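Local structure of GMP reductase (Trypanosoma brucei brucei, 6JIG) at residues 271-276 with 301-306. The protein probably catalyses the irreversible NADPH-dependent deamination of GMP to IMP, helping to balance adenine and guanine nucleotides. The protein carries 1 engineered substitution. Numbering follows the deposited sequence.
Sequences MVKRLK and IDAGAD
Lys276 reaches across to Asp306 and forms a salt bridge. Lys276 NZ lies 2.8 Å from Asp306 OD2, which accepts through its syn lone pair. Asp306 OD1 is farther from Lys276 NZ, at 3.4 Å, so the ammonium group sits unevenly on the carboxylate. The lysine chain bends at chi2 and again at chi3 (-89°). These bends carry it alongside the backbone of Gly304, where Lys276 CE comes to 3.1 Å from Gly304 O. Asp306 OD2 also accepts a hydrogen bond from the backbone N of Ile286, on strand 285-291, which helps fix the carboxylate. One turn earlier, Val272 holds CG1 anti to its own N (chi1 174°). Val272 CG1 meets the chain at Ala303 O, at 3.5 Å, and at Ala305 N. Ala303 CB touches both Val272 CG1 and Lys273 CG, each at 4.1 Å. Lys273 takes part through CG, near its base. Gly304, with positive phi (108°), is the first residue to leave helical geometry, in a Schellman motif. The contact sets helix 266-277 against the turn that leads from helix 294-302 into barrel strand 307-310, as in the (beta/alpha)8 (TIM) barrel of the IMPDH/GMPR family.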
loop_
_atom_site.group_PDB
_atom_site.type_symbol
_atom_site.label_atom_id
_atom_site.label_comp_id
_atom_site.label_asym_id
_atom_site.label_seq_id
_atom_site.Cartn_x
_atom_site.Cartn_y
_atom_site.Cartn_z
ATOM N N MET A 271 31.493 -39.003 13.240
ATOM C CA MET A 271 30.426 -39.224 14.209
ATOM C C MET A 271 29.603 -40.455 13.843
ATOM O O MET A 271 29.245 -41.251 14.723
ATOM C CB MET A 271 29.535 -37.984 14.309
ATOM C CG MET A 271 28.542 -38.031 15.458
ATOM S SD MET A 271 29.416 -38.048 17.049
ATOM C CE MET A 271 28.037 -38.222 18.169
ATOM N N VAL A 272 29.311 -40.641 12.551
ATOM C CA VAL A 272 28.597 -41.841 12.113
ATOM C C VAL A 272 29.410 -43.088 12.440
ATOM O O VAL A 272 28.877 -44.083 12.945
ATOM C CB VAL A 272 28.285 -41.777 10.609
ATOM C CG1 VAL A 272 27.684 -43.107 10.153
ATOM C CG2 VAL A 272 27.328 -40.628 10.299
ATOM N N LYS A 273 30.707 -43.060 12.123
ATOM C CA LYS A 273 31.559 -44.208 12.419
ATOM C C LYS A 273 31.600 -44.494 13.917
ATOM O O LYS A 273 31.550 -45.657 14.334
ATOM C CB LYS A 273 32.970 -43.969 11.884
ATOM C CG LYS A 273 33.087 -44.104 10.367
ATOM C CD LYS A 273 34.519 -43.837 9.905
ATOM C CE LYS A 273 34.684 -44.110 8.409
ATOM N NZ LYS A 273 35.972 -43.573 7.858
ATOM N N ARG A 274 31.683 -43.444 14.737
ATOM C CA ARG A 274 31.702 -43.629 16.186
ATOM C C ARG A 274 30.402 -44.243 16.683
ATOM O O ARG A 274 30.414 -45.125 17.553
ATOM C CB ARG A 274 31.956 -42.292 16.878
ATOM C CG ARG A 274 32.256 -42.396 18.360
ATOM C CD ARG A 274 33.180 -41.258 18.808
ATOM N NE ARG A 274 32.737 -39.972 18.277
ATOM C CZ ARG A 274 33.393 -39.246 17.369
ATOM N NH1 ARG A 274 34.556 -39.665 16.876
ATOM N NH2 ARG A 274 32.879 -38.094 16.951
ATOM N N LEU A 275 29.269 -43.790 16.142
ATOM C CA LEU A 275 27.975 -44.295 16.581
ATOM C C LEU A 275 27.774 -45.747 16.164
ATOM O O LEU A 275 27.204 -46.542 16.923
ATOM C CB LEU A 275 26.852 -43.415 16.026
ATOM C CG LEU A 275 26.809 -42.015 16.645
ATOM C CD1 LEU A 275 25.905 -41.111 15.822
ATOM C CD2 LEU A 275 26.334 -42.079 18.094
ATOM N N LYS A 276 28.221 -46.117 14.964
ATOM C CA LYS A 276 28.106 -47.513 14.564
ATOM C C LYS A 276 29.114 -48.382 15.300
ATOM O O LYS A 276 28.893 -49.590 15.435
ATOM C CB LYS A 276 28.299 -47.677 13.046
ATOM C CG LYS A 276 27.312 -46.901 12.152
ATOM C CD LYS A 276 25.879 -47.420 12.272
ATOM C CE LYS A 276 25.572 -48.530 11.282
ATOM N NZ LYS A 276 24.222 -49.086 11.541
ATOM N N ILE A 301 27.190 -43.118 3.278
ATOM C CA ILE A 301 26.837 -44.536 3.217
ATOM C C ILE A 301 28.047 -45.404 3.557
ATOM O O ILE A 301 27.943 -46.371 4.323
ATOM C CB ILE A 301 26.256 -44.896 1.841
ATOM C CG1 ILE A 301 24.914 -44.183 1.616
ATOM C CG2 ILE A 301 26.084 -46.413 1.722
ATOM C CD1 ILE A 301 24.439 -44.251 0.187
ATOM N N ASP A 302 29.211 -45.078 2.986
ATOM C CA ASP A 302 30.428 -45.830 3.291
ATOM C C ASP A 302 30.803 -45.722 4.765
ATOM O O ASP A 302 31.430 -46.637 5.315
ATOM C CB ASP A 302 31.590 -45.335 2.418
ATOM C CG ASP A 302 31.467 -45.765 0.962
ATOM O OD1 ASP A 302 30.637 -46.639 0.643
ATOM O OD2 ASP A 302 32.208 -45.210 0.127
ATOM N N ALA A 303 30.443 -44.615 5.421
ATOM C CA ALA A 303 30.693 -44.497 6.851
ATOM C C ALA A 303 29.721 -45.319 7.687
ATOM O O ALA A 303 29.922 -45.425 8.901
ATOM C CB ALA A 303 30.640 -43.030 7.289
ATOM N N GLY A 304 28.693 -45.901 7.070
ATOM C CA GLY A 304 27.742 -46.752 7.755
ATOM C C GLY A 304 26.344 -46.191 7.969
ATOM O O GLY A 304 25.550 -46.830 8.672
ATOM N N ALA A 305 26.004 -45.037 7.381
ATOM C CA ALA A 305 24.683 -44.454 7.600
ATOM C C ALA A 305 23.570 -45.398 7.161
ATOM O O ALA A 305 23.622 -45.997 6.083
ATOM C CB ALA A 305 24.548 -43.121 6.842
ATOM N N ASP A 306 22.542 -45.511 8.005
ATOM C CA ASP A 306 21.319 -46.233 7.679
ATOM C C ASP A 306 20.272 -45.372 6.981
ATOM O O ASP A 306 19.255 -45.905 6.529
ATOM C CB ASP A 306 20.706 -46.820 8.954
ATOM C CG ASP A 306 21.655 -47.770 9.649
ATOM O OD1 ASP A 306 21.920 -48.830 9.056
ATOM O OD2 ASP A 306 22.163 -47.433 10.742
#